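Long-range contact in sulfurtransferase (Azotobacter vinelandii, PDB 1E0C), which probably transfers sulfur from thiosulfate to cyanide, as a rhodanese built of two rhodanese-like domains: residues M1-L9 / A18-I26. Sequence-based numbering, arbitrary orientation.
Sequences MDDFASLPL and ARLSAPELI
The F4 ring carries the R19 side chain across one face, with CD of R19 3.8 Å from the ring centroid in a CH-pi contact, while CB of A22 and OE2 of E24 lie at its edge. CD1 of L7 sits over one face of the R19 guanidinium, offset toward the rim, and O of D3 meets its edge. The contact illustrates how an N-terminal loop packs against the parallel sheet of a rhodanese-like domain, beside the turns leading into strand 25-29. F4 also reaches V85 on strand 83-87, and its ring meets that of H111. Because the R19 chain runs extended from CG to NE (chi3 179°), it spans the ring and delivers NE to O of D3 at 2.7 Å, O of D3 lying close to the guanidinium plane; NE approaches tilted 34° from the carbonyl plane of D3. NH1 turns instead to O of D15. With an alanine here, that face of F4 would probably be bared and O of D3 left without its charged donor. Farther along, OE2 of the bent E24 side chain accepts a hydrogen bond from N of D3, though the position of OE2 is less certain. A water finally joins NH2 of R19 to O of D3, 2.8 Å from each.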
# COMPACT_ATOMS: atom_id res chain seq x y z
N MET A 1 -13.34 -4.83 -16.18
CA MET A 1 -12.06 -5.38 -15.67
C MET A 1 -11.68 -6.67 -16.40
O MET A 1 -10.87 -7.46 -15.92
CB MET A 1 -12.14 -5.66 -14.17
CG MET A 1 -10.88 -5.25 -13.43
SD MET A 1 -10.55 -6.22 -11.96
CE MET A 1 -10.88 -5.02 -10.66
N ASP A 2 -12.33 -6.89 -17.53
CA ASP A 2 -12.17 -8.05 -18.38
C ASP A 2 -11.88 -9.33 -17.62
O ASP A 2 -12.67 -9.74 -16.77
CB ASP A 2 -11.14 -7.80 -19.47
CG ASP A 2 -11.53 -6.67 -20.40
OD1 ASP A 2 -12.73 -6.54 -20.72
OD2 ASP A 2 -10.64 -5.90 -20.81
N ASP A 3 -10.76 -9.98 -17.91
CA ASP A 3 -10.39 -11.28 -17.41
C ASP A 3 -10.25 -11.37 -15.90
O ASP A 3 -10.16 -12.47 -15.35
CB ASP A 3 -9.05 -11.71 -18.05
CG ASP A 3 -9.00 -13.18 -18.38
OD1 ASP A 3 -9.91 -13.93 -17.96
OD2 ASP A 3 -8.04 -13.60 -19.07
N PHE A 4 -10.18 -10.24 -15.23
CA PHE A 4 -9.96 -10.16 -13.80
C PHE A 4 -11.21 -9.75 -13.03
O PHE A 4 -11.21 -9.76 -11.80
CB PHE A 4 -8.87 -9.09 -13.53
CG PHE A 4 -7.49 -9.55 -13.88
CD1 PHE A 4 -7.04 -9.46 -15.19
CD2 PHE A 4 -6.64 -10.07 -12.92
CE1 PHE A 4 -5.76 -9.87 -15.52
CE2 PHE A 4 -5.37 -10.49 -13.24
CZ PHE A 4 -4.93 -10.39 -14.55
N ALA A 5 -12.25 -9.34 -13.74
CA ALA A 5 -13.46 -8.82 -13.14
C ALA A 5 -14.14 -9.73 -12.14
O ALA A 5 -14.76 -9.23 -11.19
CB ALA A 5 -14.44 -8.37 -14.21
N SER A 6 -14.02 -11.05 -12.27
CA SER A 6 -14.69 -11.95 -11.33
C SER A 6 -13.93 -12.09 -10.02
O SER A 6 -14.44 -12.68 -9.07
CB SER A 6 -14.85 -13.33 -11.98
OG SER A 6 -13.57 -13.90 -12.23
N LEU A 7 -12.67 -11.66 -9.98
CA LEU A 7 -11.84 -11.86 -8.80
C LEU A 7 -12.00 -10.76 -7.76
O LEU A 7 -12.25 -9.60 -8.09
CB LEU A 7 -10.36 -11.93 -9.21
CG LEU A 7 -9.99 -13.01 -10.24
CD1 LEU A 7 -8.59 -12.75 -10.78
CD2 LEU A 7 -10.06 -14.38 -9.58
N PRO A 8 -11.73 -11.10 -6.51
CA PRO A 8 -11.71 -10.12 -5.43
C PRO A 8 -10.41 -9.32 -5.52
O PRO A 8 -9.53 -9.65 -6.33
CB PRO A 8 -11.72 -10.98 -4.17
CG PRO A 8 -11.07 -12.26 -4.58
CD PRO A 8 -11.34 -12.45 -6.04
N LEU A 9 -10.27 -8.35 -4.63
CA LEU A 9 -9.08 -7.50 -4.67
C LEU A 9 -7.82 -8.32 -4.48
O LEU A 9 -6.84 -8.19 -5.22
CB LEU A 9 -9.19 -6.43 -3.59
CG LEU A 9 -8.26 -5.22 -3.70
CD1 LEU A 9 -8.73 -4.12 -2.74
CD2 LEU A 9 -6.82 -5.59 -3.40
N ALA A 18 -2.71 -17.83 -14.47
CA ALA A 18 -3.66 -18.15 -15.52
C ALA A 18 -3.96 -16.95 -16.42
O ALA A 18 -4.57 -17.10 -17.47
CB ALA A 18 -4.98 -18.60 -14.87
N ARG A 19 -3.63 -15.75 -15.94
CA ARG A 19 -4.01 -14.52 -16.62
C ARG A 19 -2.82 -13.66 -17.00
O ARG A 19 -3.03 -12.50 -17.39
CB ARG A 19 -4.96 -13.71 -15.70
CG ARG A 19 -6.31 -14.37 -15.48
CD ARG A 19 -7.12 -13.65 -14.41
NE ARG A 19 -8.43 -14.26 -14.20
CZ ARG A 19 -8.65 -15.37 -13.51
NH1 ARG A 19 -7.64 -16.03 -12.93
NH2 ARG A 19 -9.87 -15.86 -13.40
N LEU A 20 -1.61 -14.20 -17.01
CA LEU A 20 -0.41 -13.43 -17.31
C LEU A 20 -0.41 -12.76 -18.68
O LEU A 20 0.27 -11.75 -18.87
CB LEU A 20 0.85 -14.29 -17.19
CG LEU A 20 1.33 -14.61 -15.78
CD1 LEU A 20 2.50 -15.59 -15.82
CD2 LEU A 20 1.71 -13.33 -15.03
N SER A 21 -1.09 -13.36 -19.65
CA SER A 21 -1.11 -12.81 -21.00
C SER A 21 -2.33 -11.95 -21.27
O SER A 21 -2.57 -11.54 -22.41
CB SER A 21 -0.98 -13.94 -22.02
OG SER A 21 -2.20 -14.64 -22.13
N ALA A 22 -3.13 -11.62 -20.25
CA ALA A 22 -4.29 -10.74 -20.48
C ALA A 22 -3.78 -9.38 -20.96
O ALA A 22 -2.86 -8.83 -20.35
CB ALA A 22 -5.07 -10.60 -19.18
N PRO A 23 -4.30 -8.89 -22.07
CA PRO A 23 -3.80 -7.68 -22.69
C PRO A 23 -3.98 -6.44 -21.81
O PRO A 23 -3.18 -5.51 -21.90
CB PRO A 23 -4.58 -7.54 -23.99
CG PRO A 23 -5.79 -8.40 -23.80
CD PRO A 23 -5.35 -9.53 -22.90
N GLU A 24 -5.01 -6.43 -20.99
CA GLU A 24 -5.31 -5.33 -20.09
C GLU A 24 -4.43 -5.30 -18.85
O GLU A 24 -4.45 -4.32 -18.09
CB GLU A 24 -6.79 -5.37 -19.69
CG GLU A 24 -7.18 -6.51 -18.77
CD GLU A 24 -7.63 -7.78 -19.46
OE1 GLU A 24 -7.20 -8.07 -20.60
OE2 GLU A 24 -8.43 -8.53 -18.86
N LEU A 25 -3.70 -6.37 -18.59
CA LEU A 25 -2.92 -6.49 -17.37
C LEU A 25 -1.72 -5.55 -17.34
O LEU A 25 -0.85 -5.57 -18.22
CB LEU A 25 -2.43 -7.93 -17.19
CG LEU A 25 -1.47 -8.18 -16.03
CD1 LEU A 25 -2.15 -7.86 -14.69
CD2 LEU A 25 -1.01 -9.64 -16.05
N ILE A 26 -1.64 -4.77 -16.27
CA ILE A 26 -0.44 -4.03 -15.94
C ILE A 26 0.09 -4.61 -14.62
O ILE A 26 -0.50 -4.38 -13.57
CB ILE A 26 -0.65 -2.52 -15.81
CG1 ILE A 26 -1.20 -1.93 -17.11
CG2 ILE A 26 0.69 -1.86 -15.45
CD1 ILE A 26 -1.27 -0.42 -17.14
O HOH W 1 -8.65 -6.77 -22.49
O HOH W 2 -11.92 -14.52 -14.78
O HOH W 3 -7.29 -16.44 -18.87